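Local coordinates for aldehyde dehydrogenase family protein (PDB 5IUV), which probably oxidises indole-3-acetaldehyde to the auxin indole-3-acetic acid with NAD+ as cofactor, at residues C175-P180 with V241-T246. Sequence-based numbering, arbitrary orientation.
With NAD (nicotinamide-adenine-dinucleotide), chain C.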
loop_
_atom_site.group_PDB
_atom_site.type_symbol
_atom_site.label_atom_id
_atom_site.label_comp_id
_atom_site.label_asym_id
_atom_site.label_seq_id
_atom_site.Cartn_x
_atom_site.Cartn_y
_atom_site.Cartn_z
ATOM N N CYS A 175 12.263 -11.246 20.959
ATOM C CA CYS A 175 11.090 -11.546 20.142
ATOM C C CYS A 175 10.752 -10.436 19.146
ATOM O O CYS A 175 10.242 -10.712 18.058
ATOM C CB CYS A 175 9.886 -11.825 21.041
ATOM S SG CYS A 175 9.997 -13.410 21.899
ATOM N N TRP A 176 11.018 -9.184 19.519
ATOM C CA TRP A 176 10.892 -8.082 18.573
ATOM C C TRP A 176 11.751 -8.300 17.336
ATOM O O TRP A 176 11.378 -7.879 16.241
ATOM C CB TRP A 176 11.276 -6.752 19.219
ATOM C CG TRP A 176 10.193 -6.141 20.040
ATOM C CD1 TRP A 176 9.076 -6.759 20.524
ATOM C CD2 TRP A 176 10.121 -4.781 20.476
ATOM N NE1 TRP A 176 8.313 -5.863 21.239
ATOM C CE2 TRP A 176 8.932 -4.641 21.219
ATOM C CE3 TRP A 176 10.950 -3.667 20.309
ATOM C CZ2 TRP A 176 8.553 -3.431 21.803
ATOM C CZ3 TRP A 176 10.568 -2.463 20.878
ATOM C CH2 TRP A 176 9.378 -2.356 21.620
ATOM N N LYS A 177 12.903 -8.946 17.506
ATOM C CA LYS A 177 13.769 -9.268 16.373
ATOM C C LYS A 177 13.343 -10.583 15.733
ATOM O O LYS A 177 13.215 -10.653 14.519
ATOM C CB LYS A 177 15.250 -9.362 16.786
ATOM C CG LYS A 177 15.797 -8.209 17.643
ATOM C CD LYS A 177 15.754 -6.871 16.923
ATOM C CE LYS A 177 16.473 -5.796 17.746
ATOM N NZ LYS A 177 16.209 -4.406 17.261
ATOM N N LEU A 178 13.132 -11.621 16.546
ATOM C CA LEU A 178 12.851 -12.961 16.023
ATOM C C LEU A 178 11.556 -13.028 15.224
ATOM O O LEU A 178 11.466 -13.747 14.229
ATOM C CB LEU A 178 12.781 -13.987 17.160
ATOM C CG LEU A 178 14.059 -14.302 17.931
ATOM C CD1 LEU A 178 13.788 -15.420 18.932
ATOM C CD2 LEU A 178 15.171 -14.680 16.987
ATOM N N GLY A 179 10.547 -12.297 15.678
ATOM C CA GLY A 179 9.264 -12.278 14.996
ATOM C C GLY A 179 9.371 -12.032 13.497
ATOM O O GLY A 179 9.109 -12.926 12.699
ATOM N N PRO A 180 9.756 -10.811 13.106
ATOM C CA PRO A 180 9.917 -10.482 11.683
ATOM C C PRO A 180 11.075 -11.220 10.990
ATOM O O PRO A 180 10.942 -11.580 9.818
ATOM C CB PRO A 180 10.166 -8.964 11.703
ATOM C CG PRO A 180 10.630 -8.667 13.106
ATOM C CD PRO A 180 9.910 -9.635 13.976
ATOM N N VAL A 241 21.115 -6.916 13.539
ATOM C CA VAL A 241 20.180 -6.020 14.204
ATOM C C VAL A 241 20.572 -5.962 15.662
ATOM O O VAL A 241 20.992 -6.961 16.241
ATOM C CB VAL A 241 18.718 -6.464 14.033
ATOM C CG1 VAL A 241 18.337 -6.387 12.562
ATOM C CG2 VAL A 241 18.484 -7.888 14.578
ATOM N N PHE A 242 20.447 -4.774 16.240
ATOM C CA PHE A 242 21.014 -4.483 17.543
ATOM C C PHE A 242 20.081 -3.634 18.375
ATOM O O PHE A 242 19.454 -2.707 17.872
ATOM C CB PHE A 242 22.357 -3.762 17.368
ATOM C CG PHE A 242 22.965 -3.246 18.654
ATOM C CD1 PHE A 242 22.787 -1.925 19.042
ATOM C CD2 PHE A 242 23.743 -4.072 19.451
ATOM C CE1 PHE A 242 23.353 -1.442 20.215
ATOM C CE2 PHE A 242 24.311 -3.600 20.623
ATOM C CZ PHE A 242 24.118 -2.280 21.005
ATOM N N THR A 243 20.006 -3.957 19.657
ATOM C CA THR A 243 19.372 -3.087 20.631
ATOM C C THR A 243 20.311 -2.964 21.830
ATOM O O THR A 243 20.728 -3.965 22.412
ATOM C CB THR A 243 17.998 -3.618 21.066
ATOM O OG1 THR A 243 17.093 -3.565 19.960
ATOM C CG2 THR A 243 17.443 -2.778 22.169
ATOM N N GLY A 244 20.664 -1.733 22.179
ATOM C CA GLY A 244 21.617 -1.499 23.242
ATOM C C GLY A 244 22.019 -0.041 23.323
ATOM O O GLY A 244 21.248 0.842 22.949
ATOM N N SER A 245 23.220 0.211 23.830
ATOM C CA SER A 245 23.711 1.566 23.988
ATOM C C SER A 245 24.098 2.186 22.648
ATOM O O SER A 245 24.393 1.489 21.674
ATOM C CB SER A 245 24.913 1.603 24.940
ATOM O OG SER A 245 26.064 1.002 24.367
ATOM N N THR A 246 24.087 3.510 22.614
ATOM C CA THR A 246 24.495 4.246 21.432
ATOM C C THR A 246 25.969 4.005 21.128
ATOM O O THR A 246 26.357 3.881 19.971
ATOM C CB THR A 246 24.225 5.752 21.603
ATOM O OG1 THR A 246 22.806 5.972 21.650
ATOM C CG2 THR A 246 24.815 6.542 20.438
HETATM P PA NAD C . 25.145 -2.527 25.473
HETATM O O1A NAD C . 25.335 -1.565 24.364
HETATM O O2A NAD C . 26.252 -2.506 26.508
HETATM O O5B NAD C . 24.994 -3.992 24.904
HETATM C C5B NAD C . 23.843 -4.503 24.201
HETATM C C4B NAD C . 24.230 -5.848 23.637
HETATM O O4B NAD C . 25.402 -5.690 22.808
HETATM C C3B NAD C . 24.567 -6.962 24.633
HETATM O O3B NAD C . 24.115 -8.224 24.154
HETATM C C2B NAD C . 26.095 -6.919 24.688
HETATM O O2B NAD C . 26.660 -8.164 25.088
HETATM C C1B NAD C . 26.420 -6.568 23.239
HETATM N N9A NAD C . 27.712 -5.935 22.990
HETATM C C8A NAD C . 28.472 -5.202 23.862
HETATM N N7A NAD C . 29.637 -4.837 23.385
HETATM C C5A NAD C . 29.635 -5.348 22.090
HETATM C C6A NAD C . 30.567 -5.260 21.035
HETATM N N6A NAD C . 31.761 -4.667 21.141
HETATM N N1A NAD C . 30.231 -5.833 19.855
HETATM C C2A NAD C . 29.056 -6.464 19.755
HETATM N N3A NAD C . 28.107 -6.624 20.683
HETATM C C4A NAD C . 28.455 -6.027 21.837
HETATM O O3 NAD C . 23.758 -2.206 26.214
HETATM P PN NAD C . 23.013 -2.819 27.497
HETATM O O1N NAD C . 23.716 -2.283 28.687
HETATM O O2N NAD C . 22.896 -4.286 27.331
HETATM O O5D NAD C . 21.536 -2.227 27.359
HETATM C C5D NAD C . 21.195 -0.892 27.792
HETATM C C4D NAD C . 21.071 -0.018 26.567
HETATM O O4D NAD C . 20.045 -0.553 25.699
HETATM C C3D NAD C . 20.645 1.419 26.839
HETATM O O3D NAD C . 21.464 2.316 26.096
HETATM C C2D NAD C . 19.190 1.419 26.356
HETATM O O2D NAD C . 18.678 2.668 25.901
HETATM C C1D NAD C . 19.244 0.441 25.160
HETATM N N1N NAD C . 17.856 -0.111 24.856
HETATM C C2N NAD C . 17.292 0.321 23.631
HETATM C C3N NAD C . 16.058 -0.171 23.233
HETATM C C7N NAD C . 15.365 0.300 21.979
HETATM O O7N NAD C . 15.807 1.292 21.362
HETATM N N7N NAD C . 14.246 -0.292 21.643
HETATM C C4N NAD C . 15.393 -1.071 24.068
HETATM C C5N NAD C . 15.953 -1.455 25.282
HETATM C C6N NAD C . 17.194 -0.966 25.657
#
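In the Rossmann-type NAD-binding domain of this aldehyde dehydrogenase, Lys-177 of helix 170-183 meets Val-241 and Thr-243 on one side of strand 239-243. Residues 241-243 run nearly antiparallel to 175-180 (159°), the two short axes coming within 9.9 Å of each other. A bend at chi2 (-63°) lays the lysine CD against Val-241 CG2 at 3.7 Å, and the straight remainder of the chain carries NZ on to donate a hydrogen bond to Thr-243 OG1 at 3.0 Å. The buried ammonium also forms a salt bridge with Asp-478, which probably offsets its charge. Thr-243 has its two branches divided between protein and cofactor: CG2 stands anti to the backbone N and packs against the nicotinamide ring of NAD. Its side chain also touches Glu-267, the predicted active-site residue on the neighbouring parallel strand 263-267. Phe-242 points the other way, under helix 246-258, and presents CE2 at its ring edge to O4B of NAD, 3.2 Å away. The turn from strand to that helix holds one oxygen of the adenosine-side phosphate: Ser-245, the N-cap residue, donates hydrogen bonds to O1A of NAD from N (2.8 Å) and OG (2.7 Å).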